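Local coordinates for protein anthranilate-CoA ligase (Stigmatella aurantiaca, PDB 4WV3) that belongs to the ANL superfamily of enzymes, with a large AMP-binding domain and a smaller C-terminal domain, at residues Tyr10-Ile15 against Gly79-Gly84; Thr75-Ile80 against Asn227-Trp232. All coordinates share one frame; numbering follows the deposited sequence.

Contact 1 (Tyr10-Ile15 against Gly79-Gly84)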
# COMPACT_ATOMS: atom_id res chain seq x y z
N TYR A 10 -19.42 2.46 -17.11
CA TYR A 10 -18.35 1.48 -17.01
C TYR A 10 -18.41 0.75 -15.67
O TYR A 10 -18.73 1.35 -14.64
CB TYR A 10 -17.00 2.16 -17.19
CG TYR A 10 -15.80 1.26 -16.96
CD1 TYR A 10 -15.31 0.45 -17.97
CD2 TYR A 10 -15.16 1.22 -15.72
CE1 TYR A 10 -14.22 -0.37 -17.77
CE2 TYR A 10 -14.07 0.40 -15.51
CZ TYR A 10 -13.60 -0.39 -16.53
OH TYR A 10 -12.52 -1.21 -16.32
N ASN A 11 -18.09 -0.54 -15.70
CA ASN A 11 -17.99 -1.32 -14.47
C ASN A 11 -16.60 -1.93 -14.35
O ASN A 11 -16.07 -2.48 -15.32
CB ASN A 11 -19.06 -2.42 -14.44
CG ASN A 11 -19.27 -2.98 -13.05
OD1 ASN A 11 -18.45 -3.76 -12.55
ND2 ASN A 11 -20.37 -2.61 -12.41
N ALA A 12 -16.02 -1.83 -13.16
CA ALA A 12 -14.64 -2.27 -12.93
C ALA A 12 -14.48 -3.79 -13.01
O ALA A 12 -13.36 -4.30 -12.96
CB ALA A 12 -14.14 -1.75 -11.59
N VAL A 13 -15.59 -4.51 -13.14
CA VAL A 13 -15.53 -5.95 -13.32
C VAL A 13 -14.95 -6.28 -14.69
O VAL A 13 -14.54 -7.41 -14.96
CB VAL A 13 -16.92 -6.61 -13.16
CG1 VAL A 13 -17.77 -6.36 -14.39
CG2 VAL A 13 -16.78 -8.10 -12.89
N ASP A 14 -14.90 -5.27 -15.56
CA ASP A 14 -14.31 -5.42 -16.88
C ASP A 14 -12.81 -5.71 -16.79
O ASP A 14 -12.23 -6.31 -17.69
CB ASP A 14 -14.55 -4.17 -17.73
CG ASP A 14 -13.99 -4.30 -19.13
OD1 ASP A 14 -14.62 -4.98 -19.96
OD2 ASP A 14 -12.91 -3.72 -19.40
N ILE A 15 -12.19 -5.27 -15.69
CA ILE A 15 -10.79 -5.57 -15.41
C ILE A 15 -10.55 -7.07 -15.50
O ILE A 15 -9.54 -7.52 -16.05
CB ILE A 15 -10.38 -5.05 -14.02
CG1 ILE A 15 -10.38 -3.52 -13.99
CG2 ILE A 15 -9.01 -5.58 -13.62
CD1 ILE A 15 -9.34 -2.90 -14.91
N GLY A 79 -17.30 -9.92 -7.25
CA GLY A 79 -18.71 -10.22 -7.09
C GLY A 79 -19.47 -9.00 -6.61
O GLY A 79 -20.58 -8.72 -7.06
N ILE A 80 -18.85 -8.26 -5.70
CA ILE A 80 -19.44 -7.04 -5.15
C ILE A 80 -19.45 -5.92 -6.19
O ILE A 80 -20.46 -5.25 -6.38
CB ILE A 80 -18.65 -6.55 -3.92
CG1 ILE A 80 -18.75 -7.57 -2.79
CG2 ILE A 80 -19.17 -5.20 -3.45
CD1 ILE A 80 -17.67 -7.41 -1.73
N VAL A 81 -18.32 -5.73 -6.86
CA VAL A 81 -18.17 -4.66 -7.85
C VAL A 81 -19.12 -4.82 -9.03
O VAL A 81 -19.75 -3.85 -9.46
CB VAL A 81 -16.71 -4.57 -8.35
CG1 VAL A 81 -16.61 -3.62 -9.54
CG2 VAL A 81 -15.79 -4.12 -7.23
N LYS A 82 -19.23 -6.04 -9.54
CA LYS A 82 -20.10 -6.32 -10.68
C LYS A 82 -21.56 -6.04 -10.35
O LYS A 82 -22.34 -5.65 -11.22
CB LYS A 82 -19.94 -7.77 -11.13
CG LYS A 82 -20.75 -8.13 -12.37
CD LYS A 82 -20.34 -9.48 -12.93
CE LYS A 82 -21.12 -9.80 -14.19
NZ LYS A 82 -20.65 -11.06 -14.82
N LEU A 83 -21.92 -6.22 -9.09
CA LEU A 83 -23.29 -6.02 -8.64
C LEU A 83 -23.61 -4.53 -8.52
O LEU A 83 -24.78 -4.14 -8.42
CB LEU A 83 -23.51 -6.72 -7.30
CG LEU A 83 -24.97 -7.02 -6.95
CD1 LEU A 83 -25.59 -7.87 -8.04
CD2 LEU A 83 -25.05 -7.72 -5.60
N GLY A 84 -22.58 -3.70 -8.53
CA GLY A 84 -22.74 -2.27 -8.37
C GLY A 84 -22.65 -1.87 -6.91
O GLY A 84 -22.83 -0.70 -6.56
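V81, V13 and K82 bury the most surface where the turn of 10-15 lies against the C-terminal end of helix 71-83, with N11 close behind them. V13 and K82 bring the two backbones nearest, their CA atoms 5.3 Å apart. V13 leans over the root of the lysine side chain: its CG2 sits 3.6 Å from K82 CB and also reaches CD, while CG1 meets CG. The lysine starts with CG anti to the backbone N (chi1 -176°) and stays extended, so its methylenes run past the valine and carry NZ away from the turn to a salt bridge with E17 and a hydrogen bond with N46.

V81 points toward the turn and presents a single branch, CG1, which A12 CB approaches to 3.7 Å and N11 OD1 to 3.5 Å. The polar grip comes from the N11 amide. Its ND2 donates to V81 O over 3.3 Å, with 148° at the hydrogen; the acceptor lies in the plane of the amide, whereas the donor is tilted out of the carbonyl plane. G84 N reaches the same oxygen from the other face, 3.0 Å from V81 O, so two donors hold this carbonyl at the helix end. The other end of the amide is also used: N11 OD1 accepts from V13 N at 3.0 Å, on a lone pair. Bonds at both ends fix the rotation of the amide, and H189 packs against N11.

G84, at positive phi, closes helix 71-83 as a Schellman motif, while N11 opens a type I turn, N11 to D14, and its side chain makes the capping bond to V13 N. The contact thus joins the capped turn that leads into helix 14-17 to the Schellman end of helix 71-83.

Contact 2 (Thr75-Ile80 against Asn227-Trp232); sequences TSFFGI and NLIFPW
F78 meets L228, I229 and W232 where helices 71-83 and 221-234 of the AMP-binding domain pack through long side chains, their local axes 12.7 Å apart at closest approach and crossing at -70°. The contact is entirely apolar, and F78 is its hub.

Aliphatic-aromatic contacts come first. L228 brings CD2 to the edge of the F78 ring, near its plane and 3.8 Å from F78 CE2. The same methyl lies over one face of the W232 indole, toward its rim, so one methyl touches both aromatic groups. I229 leaves its backbone to one side of the facing helix, but its end turns nearer, with CD1 reaching 3.9 Å from F78 CZ and lying more loosely against the F77 ring.

The aromatic pair is F78 with W232. Their planes are nearly parallel, at 20°, but slid so far apart that the rings barely overlap, the centroids of the F78 ring and the six-membered ring of W232 being 5.8 Å apart. Both side chains place CG anti to the carbonyl carbon, which sends each ring out toward the opposite helix. L16 and V41 also pack on W232. Between the two rings, F78 CE2 comes to 3.8 Å from W232 CZ3.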
# COMPACT_ATOMS: atom_id res chain seq x y z
N THR A 75 -12.70 -13.24 -5.62
CA THR A 75 -14.02 -13.55 -6.14
C THR A 75 -15.11 -12.74 -5.42
O THR A 75 -16.11 -12.36 -6.03
CB THR A 75 -14.34 -15.05 -6.05
OG1 THR A 75 -14.17 -15.50 -4.70
CG2 THR A 75 -13.41 -15.84 -6.96
N SER A 76 -14.91 -12.49 -4.13
CA SER A 76 -15.84 -11.66 -3.38
C SER A 76 -15.78 -10.23 -3.88
O SER A 76 -16.81 -9.59 -4.08
CB SER A 76 -15.52 -11.70 -1.88
OG SER A 76 -15.72 -13.00 -1.35
N PHE A 77 -14.56 -9.73 -4.10
CA PHE A 77 -14.35 -8.36 -4.56
C PHE A 77 -15.05 -8.09 -5.89
O PHE A 77 -15.81 -7.13 -6.01
CB PHE A 77 -12.85 -8.07 -4.68
CG PHE A 77 -12.55 -6.67 -5.13
CD1 PHE A 77 -12.50 -5.63 -4.21
CD2 PHE A 77 -12.31 -6.38 -6.46
CE1 PHE A 77 -12.22 -4.34 -4.61
CE2 PHE A 77 -12.03 -5.09 -6.87
CZ PHE A 77 -11.98 -4.07 -5.94
N PHE A 78 -14.79 -8.93 -6.88
CA PHE A 78 -15.39 -8.75 -8.19
C PHE A 78 -16.88 -9.11 -8.21
O PHE A 78 -17.62 -8.65 -9.07
CB PHE A 78 -14.62 -9.52 -9.26
CG PHE A 78 -13.37 -8.84 -9.71
CD1 PHE A 78 -13.43 -7.76 -10.58
CD2 PHE A 78 -12.13 -9.26 -9.26
CE1 PHE A 78 -12.28 -7.12 -11.00
CE2 PHE A 78 -10.97 -8.62 -9.68
CZ PHE A 78 -11.05 -7.55 -10.55
N GLY A 79 -17.30 -9.92 -7.25
CA GLY A 79 -18.71 -10.22 -7.09
C GLY A 79 -19.47 -9.00 -6.61
O GLY A 79 -20.58 -8.72 -7.06
N ILE A 80 -18.85 -8.26 -5.70
CA ILE A 80 -19.44 -7.04 -5.15
C ILE A 80 -19.45 -5.92 -6.19
O ILE A 80 -20.46 -5.25 -6.38
CB ILE A 80 -18.65 -6.55 -3.92
CG1 ILE A 80 -18.75 -7.57 -2.79
CG2 ILE A 80 -19.17 -5.20 -3.45
CD1 ILE A 80 -17.67 -7.41 -1.73
N ASN A 227 -1.07 -6.26 -7.63
CA ASN A 227 -1.15 -7.72 -7.56
C ASN A 227 -2.51 -8.28 -7.94
O ASN A 227 -2.83 -9.42 -7.60
CB ASN A 227 -0.75 -8.20 -6.16
CG ASN A 227 -0.24 -9.64 -6.16
OD1 ASN A 227 0.16 -10.17 -7.19
ND2 ASN A 227 -0.27 -10.26 -4.99
N LEU A 228 -3.31 -7.50 -8.65
CA LEU A 228 -4.63 -7.95 -9.07
C LEU A 228 -5.19 -7.13 -10.23
O LEU A 228 -5.33 -7.64 -11.35
CB LEU A 228 -5.61 -7.90 -7.89
CG LEU A 228 -6.61 -9.06 -7.79
CD1 LEU A 228 -7.68 -8.75 -6.75
CD2 LEU A 228 -7.24 -9.33 -9.15
N ILE A 229 -5.51 -5.87 -9.97
CA ILE A 229 -6.11 -5.00 -10.97
C ILE A 229 -5.19 -4.77 -12.16
O ILE A 229 -5.61 -4.89 -13.31
CB ILE A 229 -6.50 -3.64 -10.36
CG1 ILE A 229 -7.41 -3.84 -9.15
CG2 ILE A 229 -7.18 -2.77 -11.40
CD1 ILE A 229 -8.67 -4.62 -9.45
N PHE A 230 -3.93 -4.45 -11.89
CA PHE A 230 -2.97 -4.17 -12.95
C PHE A 230 -2.61 -5.39 -13.81
O PHE A 230 -2.65 -5.30 -15.04
CB PHE A 230 -1.69 -3.49 -12.40
CG PHE A 230 -1.94 -2.18 -11.68
CD1 PHE A 230 -3.19 -1.59 -11.68
CD2 PHE A 230 -0.91 -1.55 -11.01
CE1 PHE A 230 -3.41 -0.39 -11.02
CE2 PHE A 230 -1.12 -0.35 -10.35
CZ PHE A 230 -2.37 0.23 -10.35
N PRO A 231 -2.25 -6.53 -13.19
CA PRO A 231 -1.90 -7.67 -14.05
C PRO A 231 -3.08 -8.24 -14.83
O PRO A 231 -2.90 -8.65 -15.98
CB PRO A 231 -1.38 -8.72 -13.04
CG PRO A 231 -2.02 -8.35 -11.75
CD PRO A 231 -2.07 -6.85 -11.76
N TRP A 232 -4.26 -8.27 -14.23
CA TRP A 232 -5.44 -8.81 -14.90
C TRP A 232 -5.92 -7.89 -16.02
O TRP A 232 -6.63 -8.32 -16.93
CB TRP A 232 -6.57 -9.09 -13.91
CG TRP A 232 -6.36 -10.33 -13.10
CD1 TRP A 232 -5.20 -11.05 -12.99
CD2 TRP A 232 -7.33 -11.02 -12.30
NE1 TRP A 232 -5.40 -12.14 -12.17
CE2 TRP A 232 -6.70 -12.14 -11.73
CE3 TRP A 232 -8.68 -10.79 -12.01
CZ2 TRP A 232 -7.36 -13.03 -10.89
CZ3 TRP A 232 -9.34 -11.68 -11.18
CH2 TRP A 232 -8.68 -12.78 -10.63

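How the contacts relate
Contacts 1 and 2 use successive parts of helix 71-83, sharing G79 and I80, and their centres are 9 Å apart. The helix end meets the turn at 10-15, while the preceding residues face helix 221-234. The two contacts also touch directly: A12 O lies 3.6 Å from F78 CE1 and V13 CA 3.9 Å from F78 CD1, while I15 CG2 packs 3.5 Å from I229 O. Residues 10-15 therefore border both helices, and F78 belongs to one continuous buried core with them. The I229 side chain stands about 11 Å from the bound 5'-O-[(S)-[(2-aminobenzoyl)oxy](hydroxy)phosphoryl]adenosine, too far for direct contact.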